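Local coordinates for protein invasin homolog AafB, Major fimbrial subunit of aggregative adherence fimbria II AafA chimeric construct (Escherichia coli, PDB 4OR1) that probably serves as the minor, tip-located pilin of aggregative adherence fimbriae, in an engineered form fused to a donor-strand segment of the major subunit, at residues A[25-30]-A[114-119]; A[74-79]-A[120-125]; A[62-67]-A[78-83]. All coordinates share one frame; numbering follows the deposited sequence.

From the N terminus the chain first enters contact 1 at 25-30, a segment that meets its partner, 114-119, 84 residues further on, closing a long loop. Within that loop 62-67 pairs with 78-83, so contact 3 closes a short hairpin loop nested within the span of contact 1. Contact 2 crosses contact 1: 74-79 lies inside the span, but 120-125 follows directly after 114-119. Contacts 2 and 3 share Val78 and Arg79 of strand 75-80. Contact 3 joins neighbours within one sheet, contact 2 packs that sheet against the other, and contact 1 pairs two short strands near one end of the sandwich, tied to strand 75-80 through Asp30 and Arg79.

Contact 1: A[25-30]-A[114-119]; sequences GEQLFD and NQWAKP
Asn114 reaches across to the neighbouring strand at Phe29 and Asp30: its OD1 accepts the backbone N of Asp30 at 2.8 Å, the donor tilted 27° from the amide's carbonyl plane. CG lies anti to the carbonyl carbon (chi1 -68°), which directs the amide at the neighbouring segment, its plane nearly perpendicular to the Phe29 ring. The carboxylate of Asp30 turns elsewhere, to Arg79 and the backbone N of Gly113. Gln115 exchanges two backbone bonds with Leu28, N of Leu28 to O of Gln115 at 2.8 Å and N of Gln115 to O of Leu28 at 3.0 Å, while Gln115 CG rests 4.0 Å from Leu28 CB. Trp116 receives Gln27 over one face of its indole: CB of Gln27 stands 3.8 Å from the centroid of the six-membered ring of Trp116 as a CH-pi contact, and the extended side chain carries its amide across the same ring system, planes 23° apart. Ala117 N then bonds to Glu26 O at 2.7 Å, and its methyl meets Leu28 CD1 on the inward side, where both also touch Leu76. The arrangement is a short antiparallel two-stranded sheet at the surface of the immunoglobulin-like beta-sandwich in the AafB part.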
loop_
_atom_site.group_PDB
_atom_site.type_symbol
_atom_site.label_atom_id
_atom_site.label_comp_id
_atom_site.label_asym_id
_atom_site.label_seq_id
_atom_site.Cartn_x
_atom_site.Cartn_y
_atom_site.Cartn_z
ATOM N N GLY A 25 1.889 1.140 18.392
ATOM C CA GLY A 25 2.956 0.691 19.298
ATOM C C GLY A 25 4.200 0.274 18.521
ATOM O O GLY A 25 4.170 0.199 17.294
ATOM N N GLU A 26 5.290 0.010 19.235
ATOM C CA GLU A 26 6.570 -0.291 18.599
ATOM C C GLU A 26 6.678 -1.723 18.076
ATOM O O GLU A 26 7.447 -1.996 17.155
ATOM C CB GLU A 26 7.723 -0.003 19.565
ATOM C CG GLU A 26 8.848 0.822 18.960
ATOM C CD GLU A 26 9.710 1.491 20.012
ATOM O OE1 GLU A 26 9.161 2.252 20.838
ATOM O OE2 GLU A 26 10.936 1.256 20.014
ATOM N N GLN A 27 5.912 -2.635 18.666
ATOM C CA GLN A 27 5.984 -4.043 18.298
ATOM C C GLN A 27 4.858 -4.404 17.338
ATOM O O GLN A 27 3.682 -4.351 17.702
ATOM C CB GLN A 27 5.957 -4.943 19.543
ATOM C CG GLN A 27 6.174 -6.418 19.227
ATOM C CD GLN A 27 6.120 -7.321 20.455
ATOM O OE1 GLN A 27 5.590 -6.945 21.504
ATOM N NE2 GLN A 27 6.674 -8.527 20.322
ATOM N N LEU A 28 5.234 -4.764 16.116
ATOM C CA LEU A 28 4.285 -5.115 15.065
ATOM C C LEU A 28 4.287 -6.617 14.809
ATOM O O LEU A 28 5.329 -7.272 14.904
ATOM C CB LEU A 28 4.648 -4.381 13.771
ATOM C CG LEU A 28 4.308 -2.902 13.539
ATOM C CD1 LEU A 28 4.736 -1.987 14.667
ATOM C CD2 LEU A 28 4.998 -2.466 12.264
ATOM N N PHE A 29 3.120 -7.156 14.477
ATOM C CA PHE A 29 2.997 -8.572 14.166
ATOM C C PHE A 29 2.644 -8.786 12.701
ATOM O O PHE A 29 2.013 -7.927 12.089
ATOM C CB PHE A 29 1.976 -9.245 15.086
ATOM C CG PHE A 29 2.320 -9.138 16.551
ATOM C CD1 PHE A 29 3.154 -10.079 17.161
ATOM C CD2 PHE A 29 1.826 -8.083 17.320
ATOM C CE1 PHE A 29 3.488 -9.972 18.523
ATOM C CE2 PHE A 29 2.145 -7.975 18.677
ATOM C CZ PHE A 29 2.985 -8.917 19.281
ATOM N N ASP A 30 3.069 -9.917 12.133
ATOM C CA ASP A 30 2.765 -10.228 10.741
ATOM C C ASP A 30 1.269 -10.060 10.466
ATOM O O ASP A 30 0.424 -10.474 11.264
ATOM C CB ASP A 30 3.187 -11.643 10.397
ATOM C CG ASP A 30 3.048 -11.940 8.913
ATOM O OD1 ASP A 30 3.667 -11.226 8.108
ATOM O OD2 ASP A 30 2.328 -12.891 8.545
ATOM N N ASN A 114 6.846 -10.251 11.805
ATOM C CA ASN A 114 6.992 -9.572 13.097
ATOM C C ASN A 114 8.207 -8.672 13.104
ATOM O O ASN A 114 9.262 -9.054 12.590
ATOM C CB ASN A 114 7.132 -10.575 14.232
ATOM C CG ASN A 114 5.880 -11.352 14.475
ATOM O OD1 ASN A 114 4.780 -10.903 14.160
ATOM N ND2 ASN A 114 6.027 -12.524 15.067
ATOM N N GLN A 115 8.063 -7.485 13.691
ATOM C CA GLN A 115 9.153 -6.512 13.735
ATOM C C GLN A 115 8.972 -5.476 14.839
ATOM O O GLN A 115 7.854 -5.227 15.306
ATOM C CB GLN A 115 9.318 -5.816 12.378
ATOM C CG GLN A 115 8.034 -5.207 11.829
ATOM C CD GLN A 115 8.133 -4.839 10.361
ATOM O OE1 GLN A 115 7.610 -5.541 9.499
ATOM N NE2 GLN A 115 8.811 -3.747 10.072
ATOM N N TRP A 116 10.084 -4.871 15.245
ATOM C CA TRP A 116 10.078 -3.802 16.223
ATOM C C TRP A 116 10.438 -2.518 15.501
ATOM O O TRP A 116 11.589 -2.333 15.094
ATOM C CB TRP A 116 11.094 -4.097 17.328
ATOM C CG TRP A 116 10.665 -5.197 18.249
ATOM C CD1 TRP A 116 10.750 -6.541 18.019
ATOM C CD2 TRP A 116 10.076 -5.049 19.544
ATOM N NE1 TRP A 116 10.244 -7.240 19.088
ATOM C CE2 TRP A 116 9.824 -6.349 20.039
ATOM C CE3 TRP A 116 9.728 -3.944 20.332
ATOM C CZ2 TRP A 116 9.244 -6.576 21.285
ATOM C CZ3 TRP A 116 9.150 -4.172 21.573
ATOM C CH2 TRP A 116 8.913 -5.480 22.036
ATOM N N ALA A 117 9.455 -1.635 15.332
ATOM C CA ALA A 117 9.657 -0.391 14.585
ATOM C C ALA A 117 10.231 0.673 15.489
ATOM O O ALA A 117 9.735 0.877 16.588
ATOM C CB ALA A 117 8.350 0.091 13.992
ATOM N N LYS A 118 11.281 1.353 15.029
ATOM C CA LYS A 118 11.777 2.542 15.709
ATOM C C LYS A 118 10.644 3.575 15.736
ATOM O O LYS A 118 9.846 3.648 14.793
ATOM C CB LYS A 118 13.001 3.098 14.986
ATOM N N PRO A 119 10.548 4.362 16.823
ATOM C CA PRO A 119 9.478 5.361 16.862
ATOM C C PRO A 119 9.697 6.441 15.807
ATOM O O PRO A 119 10.836 6.661 15.359
ATOM C CB PRO A 119 9.600 5.968 18.267
ATOM C CG PRO A 119 10.483 5.063 19.020
ATOM C CD PRO A 119 11.402 4.438 18.018
#

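Contact 2: A[74-79]-A[120-125]; sequences SKLWVR and GEYIFS
Tyr122 and Phe124 both hold CG anti to their carbonyl carbons, which brings the two rings of strand 120-125 up against Leu76, while a chi1 of -147° in Leu76 spreads its methyls between them. CD1 of Leu76 sits over the centre of the Tyr122 ring, 4.2 Å from its centroid, in a CH-pi contact. The other methyl, CD2, faces the same ring at CG and also reaches the edge of Phe124, 3.8 Å from its CZ, the side chains of Leu76 and Phe124 crossing at about a right angle. Val78 extends the row, its CG1 lying 4.4 Å from Phe124 CE1. At the opposite end Ser74 brings CB to within 3.2 Å of Tyr122 OH, and the Ser74 carbonyl O lies in the ring plane at the tyrosine's edge. The phenol oxygen is hydrogen-bonded to the backbone O of Lys118. Leu34 of strand 33-41 adds to the apolar cluster beside Leu76, Val78 and Phe124. With strand axes 9.0 Å apart and 42° between their directions, the two strands belong to facing sheets of the AafB sandwich. The contact is held by apolar and CH-pi packing, and the hydroxyl of the buried tyrosine, at the Ser74 end, is satisfied by a main-chain carbonyl.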
loop_
_atom_site.group_PDB
_atom_site.type_symbol
_atom_site.label_atom_id
_atom_site.label_comp_id
_atom_site.label_asym_id
_atom_site.label_seq_id
_atom_site.Cartn_x
_atom_site.Cartn_y
_atom_site.Cartn_z
ATOM N N SER A 74 15.375 4.169 10.207
ATOM C CA SER A 74 14.106 3.524 10.543
ATOM C C SER A 74 13.463 2.901 9.304
ATOM O O SER A 74 13.109 3.603 8.360
ATOM C CB SER A 74 13.128 4.545 11.117
ATOM O OG SER A 74 13.656 5.273 12.201
ATOM N N LYS A 75 13.301 1.584 9.307
ATOM C CA LYS A 75 12.662 0.907 8.185
ATOM C C LYS A 75 11.441 0.140 8.657
ATOM O O LYS A 75 11.361 -0.285 9.808
ATOM C CB LYS A 75 13.617 -0.067 7.485
ATOM C CG LYS A 75 14.943 0.511 7.024
ATOM C CD LYS A 75 15.746 -0.571 6.306
ATOM C CE LYS A 75 17.238 -0.232 6.205
ATOM N NZ LYS A 75 17.504 0.831 5.207
ATOM N N LEU A 76 10.503 -0.061 7.748
ATOM C CA LEU A 76 9.289 -0.772 8.063
ATOM C C LEU A 76 9.050 -1.762 6.934
ATOM O O LEU A 76 9.007 -1.373 5.767
ATOM C CB LEU A 76 8.149 0.224 8.140
ATOM C CG LEU A 76 7.048 -0.053 9.135
ATOM C CD1 LEU A 76 7.551 0.251 10.511
ATOM C CD2 LEU A 76 5.909 0.864 8.821
ATOM N N TRP A 77 8.916 -3.038 7.264
ATOM C CA TRP A 77 8.720 -4.038 6.232
ATOM C C TRP A 77 7.251 -4.323 6.118
ATOM O O TRP A 77 6.611 -4.718 7.090
ATOM C CB TRP A 77 9.538 -5.294 6.524
ATOM C CG TRP A 77 10.994 -5.087 6.208
ATOM C CD1 TRP A 77 11.615 -5.315 5.009
ATOM C CD2 TRP A 77 11.998 -4.553 7.084
ATOM N NE1 TRP A 77 12.948 -4.964 5.087
ATOM C CE2 TRP A 77 13.210 -4.487 6.343
ATOM C CE3 TRP A 77 11.992 -4.117 8.418
ATOM C CZ2 TRP A 77 14.408 -4.018 6.898
ATOM C CZ3 TRP A 77 13.177 -3.642 8.966
ATOM C CH2 TRP A 77 14.374 -3.600 8.207
ATOM N N VAL A 78 6.702 -4.091 4.935
ATOM C CA VAL A 78 5.252 -4.041 4.774
ATOM C C VAL A 78 4.850 -4.707 3.470
ATOM O O VAL A 78 5.634 -4.721 2.510
ATOM C CB VAL A 78 4.737 -2.575 4.801
ATOM C CG1 VAL A 78 5.182 -1.872 6.098
ATOM C CG2 VAL A 78 5.218 -1.796 3.590
ATOM N N ARG A 79 3.643 -5.267 3.432
ATOM C CA ARG A 79 3.127 -5.831 2.183
ATOM C C ARG A 79 1.741 -5.300 1.829
ATOM O O ARG A 79 0.975 -4.914 2.714
ATOM C CB ARG A 79 3.162 -7.374 2.190
ATOM C CG ARG A 79 2.151 -8.015 3.100
ATOM C CD ARG A 79 2.340 -9.532 3.188
ATOM N NE ARG A 79 1.362 -10.111 4.123
ATOM C CZ ARG A 79 1.630 -10.465 5.378
ATOM N NH1 ARG A 79 2.856 -10.342 5.863
ATOM N NH2 ARG A 79 0.671 -10.955 6.140
ATOM N N GLY A 120 8.612 7.094 15.409
ATOM C CA GLY A 120 8.695 8.149 14.412
ATOM C C GLY A 120 7.565 8.099 13.409
ATOM O O GLY A 120 6.509 7.506 13.665
ATOM N N GLU A 121 7.789 8.726 12.261
ATOM C CA GLU A 121 6.743 8.855 11.265
ATOM C C GLU A 121 7.043 8.154 9.963
ATOM O O GLU A 121 8.140 8.276 9.410
ATOM C CB GLU A 121 6.420 10.320 11.011
ATOM C CG GLU A 121 5.307 10.816 11.908
ATOM C CD GLU A 121 4.821 12.204 11.564
ATOM O OE1 GLU A 121 4.999 12.645 10.403
ATOM O OE2 GLU A 121 4.246 12.841 12.471
ATOM N N TYR A 122 6.045 7.429 9.472
ATOM C CA TYR A 122 6.177 6.695 8.232
ATOM C C TYR A 122 5.077 7.097 7.268
ATOM O O TYR A 122 3.891 7.004 7.596
ATOM C CB TYR A 122 6.160 5.194 8.509
ATOM C CG TYR A 122 7.243 4.767 9.475
ATOM C CD1 TYR A 122 8.541 4.498 9.026
ATOM C CD2 TYR A 122 6.979 4.662 10.844
ATOM C CE1 TYR A 122 9.539 4.111 9.910
ATOM C CE2 TYR A 122 7.976 4.290 11.735
ATOM C CZ TYR A 122 9.249 4.007 11.263
ATOM O OH TYR A 122 10.243 3.618 12.138
ATOM N N ILE A 123 5.489 7.574 6.096
ATOM C CA ILE A 123 4.564 7.963 5.033
ATOM C C ILE A 123 4.344 6.811 4.044
ATOM O O ILE A 123 5.285 6.363 3.367
ATOM C CB ILE A 123 5.090 9.196 4.241
ATOM C CG1 ILE A 123 5.186 10.433 5.141
ATOM C CG2 ILE A 123 4.201 9.467 3.011
ATOM C CD1 ILE A 123 6.094 11.508 4.598
ATOM N N PHE A 124 3.109 6.321 3.970
ATOM C CA PHE A 124 2.756 5.336 2.958
ATOM C C PHE A 124 2.258 6.085 1.734
ATOM O O PHE A 124 1.367 6.932 1.844
ATOM C CB PHE A 124 1.670 4.392 3.462
ATOM C CG PHE A 124 2.082 3.548 4.628
ATOM C CD1 PHE A 124 3.378 3.067 4.751
ATOM C CD2 PHE A 124 1.165 3.232 5.615
ATOM C CE1 PHE A 124 3.754 2.278 5.839
ATOM C CE2 PHE A 124 1.527 2.436 6.701
ATOM C CZ PHE A 124 2.825 1.959 6.809
ATOM N N SER A 125 2.832 5.782 0.574
ATOM C CA SER A 125 2.398 6.407 -0.665
ATOM C C SER A 125 2.100 5.363 -1.725
ATOM O O SER A 125 2.964 4.557 -2.082
ATOM C CB SER A 125 3.448 7.380 -1.166
ATOM O OG SER A 125 3.095 7.849 -2.452
#

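Contact 3: A[62-67]-A[78-83]; sequences GHYIVQ and VRLGRE
Strands 63-67 and 78-80 run antiparallel, Tyr64 and Val78 forming a hydrogen-bonded pair and His63 and Arg79 a non-hydrogen-bonded one. Tyr64 N gives to Val78 O at 2.8 Å and Val78 N returns to Tyr64 O at 3.0 Å, while Leu80 N reaches Gly62 O at 2.8 Å. Positive phi (91°) at Gly62 suits a glycine at the start of the pairing. On one face of the sheet His63 and Arg79 lie side by side and point the same way. Arg79 CB stands over one face of the imidazole, 4.1 Å from the His63 ring centroid, and further out Arg79 CD approaches His63 CE1. With chi1 at 71°, Arg79 CG falls between its backbone N and carbonyl carbon, and the chain then runs extended to NE, carrying the guanidinium beyond the ring to Asp30 and Asp112. His63 ND1 bonds to Asp112 as well. The face bearing Tyr64 and Val78 turns into the core. There Val78 CG2 meets Val66 CG2 at 3.6 Å, the two side chains crossing at about a right angle, and touches Tyr64 CB at 4.0 Å. Leu80 CD1 approaches CE2 of the Tyr64 ring obliquely. The hairpin of the AafB part is therefore two-sided: its inner face is mainly hydrocarbon, with Tyr64 OH weakly bonded to Met52 N, while on the other Asp112 and Asp30 probably offset the charge of Arg79, and Asp112 may help fix the His63 ring.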
loop_
_atom_site.group_PDB
_atom_site.type_symbol
_atom_site.label_atom_id
_atom_site.label_comp_id
_atom_site.label_asym_id
_atom_site.label_seq_id
_atom_site.Cartn_x
_atom_site.Cartn_y
_atom_site.Cartn_z
ATOM N N GLY A 62 4.719 -6.558 -4.431
ATOM C CA GLY A 62 3.796 -6.461 -3.301
ATOM C C GLY A 62 4.453 -6.228 -1.946
ATOM O O GLY A 62 3.777 -5.847 -0.987
ATOM N N HIS A 63 5.767 -6.451 -1.869
ATOM C CA HIS A 63 6.507 -6.340 -0.615
ATOM C C HIS A 63 7.495 -5.186 -0.638
ATOM O O HIS A 63 8.271 -5.033 -1.588
ATOM C CB HIS A 63 7.249 -7.633 -0.333
ATOM C CG HIS A 63 6.353 -8.816 -0.185
ATOM N ND1 HIS A 63 6.180 -9.472 1.016
ATOM C CD2 HIS A 63 5.569 -9.454 -1.085
ATOM C CE1 HIS A 63 5.333 -10.474 0.841
ATOM N NE2 HIS A 63 4.953 -10.487 -0.424
ATOM N N TYR A 64 7.476 -4.380 0.420
ATOM C CA TYR A 64 8.157 -3.096 0.397
ATOM C C TYR A 64 8.903 -2.785 1.682
ATOM O O TYR A 64 8.601 -3.337 2.753
ATOM C CB TYR A 64 7.143 -1.989 0.110
ATOM C CG TYR A 64 6.615 -2.016 -1.297
ATOM C CD1 TYR A 64 7.339 -1.418 -2.339
ATOM C CD2 TYR A 64 5.401 -2.652 -1.601
ATOM C CE1 TYR A 64 6.864 -1.448 -3.652
ATOM C CE2 TYR A 64 4.906 -2.680 -2.908
ATOM C CZ TYR A 64 5.637 -2.079 -3.928
ATOM O OH TYR A 64 5.161 -2.110 -5.222
ATOM N N ILE A 65 9.879 -1.889 1.568
ATOM C CA ILE A 65 10.565 -1.353 2.723
ATOM C C ILE A 65 10.317 0.151 2.779
ATOM O O ILE A 65 10.829 0.902 1.943
ATOM C CB ILE A 65 12.071 -1.635 2.657
ATOM C CG1 ILE A 65 12.320 -3.054 2.142
ATOM C CG2 ILE A 65 12.719 -1.446 4.050
ATOM C CD1 ILE A 65 13.760 -3.385 1.952
ATOM N N VAL A 66 9.509 0.588 3.743
ATOM C CA VAL A 66 9.218 2.011 3.921
ATOM C C VAL A 66 10.221 2.599 4.916
ATOM O O VAL A 66 10.450 2.020 5.979
ATOM C CB VAL A 66 7.768 2.237 4.427
ATOM C CG1 VAL A 66 7.417 3.726 4.429
ATOM C CG2 VAL A 66 6.757 1.460 3.573
ATOM N N GLN A 67 10.834 3.732 4.562
ATOM C CA GLN A 67 11.832 4.403 5.414
ATOM C C GLN A 67 11.175 5.471 6.295
ATOM O O GLN A 67 10.072 5.924 6.007
ATOM C CB GLN A 67 12.955 5.019 4.566
ATOM N N VAL A 78 6.702 -4.091 4.935
ATOM C CA VAL A 78 5.252 -4.041 4.774
ATOM C C VAL A 78 4.850 -4.707 3.470
ATOM O O VAL A 78 5.634 -4.721 2.510
ATOM C CB VAL A 78 4.737 -2.575 4.801
ATOM C CG1 VAL A 78 5.182 -1.872 6.098
ATOM C CG2 VAL A 78 5.218 -1.796 3.590
ATOM N N ARG A 79 3.643 -5.267 3.432
ATOM C CA ARG A 79 3.127 -5.831 2.183
ATOM C C ARG A 79 1.741 -5.300 1.829
ATOM O O ARG A 79 0.975 -4.914 2.714
ATOM C CB ARG A 79 3.162 -7.374 2.190
ATOM C CG ARG A 79 2.151 -8.015 3.100
ATOM C CD ARG A 79 2.340 -9.532 3.188
ATOM N NE ARG A 79 1.362 -10.111 4.123
ATOM C CZ ARG A 79 1.630 -10.465 5.378
ATOM N NH1 ARG A 79 2.856 -10.342 5.863
ATOM N NH2 ARG A 79 0.671 -10.955 6.140
ATOM N N LEU A 80 1.448 -5.275 0.528
ATOM C CA LEU A 80 0.143 -4.885 0.011
ATOM C C LEU A 80 -0.769 -6.071 -0.175
ATOM O O LEU A 80 -0.336 -7.212 -0.100
ATOM C CB LEU A 80 0.298 -4.238 -1.352
ATOM C CG LEU A 80 0.541 -2.733 -1.409
ATOM C CD1 LEU A 80 0.872 -2.332 -2.823
ATOM C CD2 LEU A 80 -0.667 -1.962 -0.933
ATOM N N GLY A 81 -2.037 -5.789 -0.450
ATOM C CA GLY A 81 -2.977 -6.816 -0.883
ATOM C C GLY A 81 -3.974 -7.190 0.184
ATOM O O GLY A 81 -3.684 -7.100 1.365
ATOM N N ARG A 82 -5.159 -7.607 -0.236
ATOM C CA ARG A 82 -6.188 -8.053 0.690
ATOM C C ARG A 82 -6.806 -9.367 0.220
ATOM O O ARG A 82 -6.834 -10.343 0.969
ATOM C CB ARG A 82 -7.267 -6.976 0.875
ATOM N N GLU A 83 -7.279 -9.394 -1.025
ATOM C CA GLU A 83 -8.063 -10.521 -1.527
ATOM C C GLU A 83 -7.398 -11.279 -2.677
ATOM O O GLU A 83 -6.828 -12.344 -2.450
ATOM C CB GLU A 83 -9.489 -10.076 -1.895
#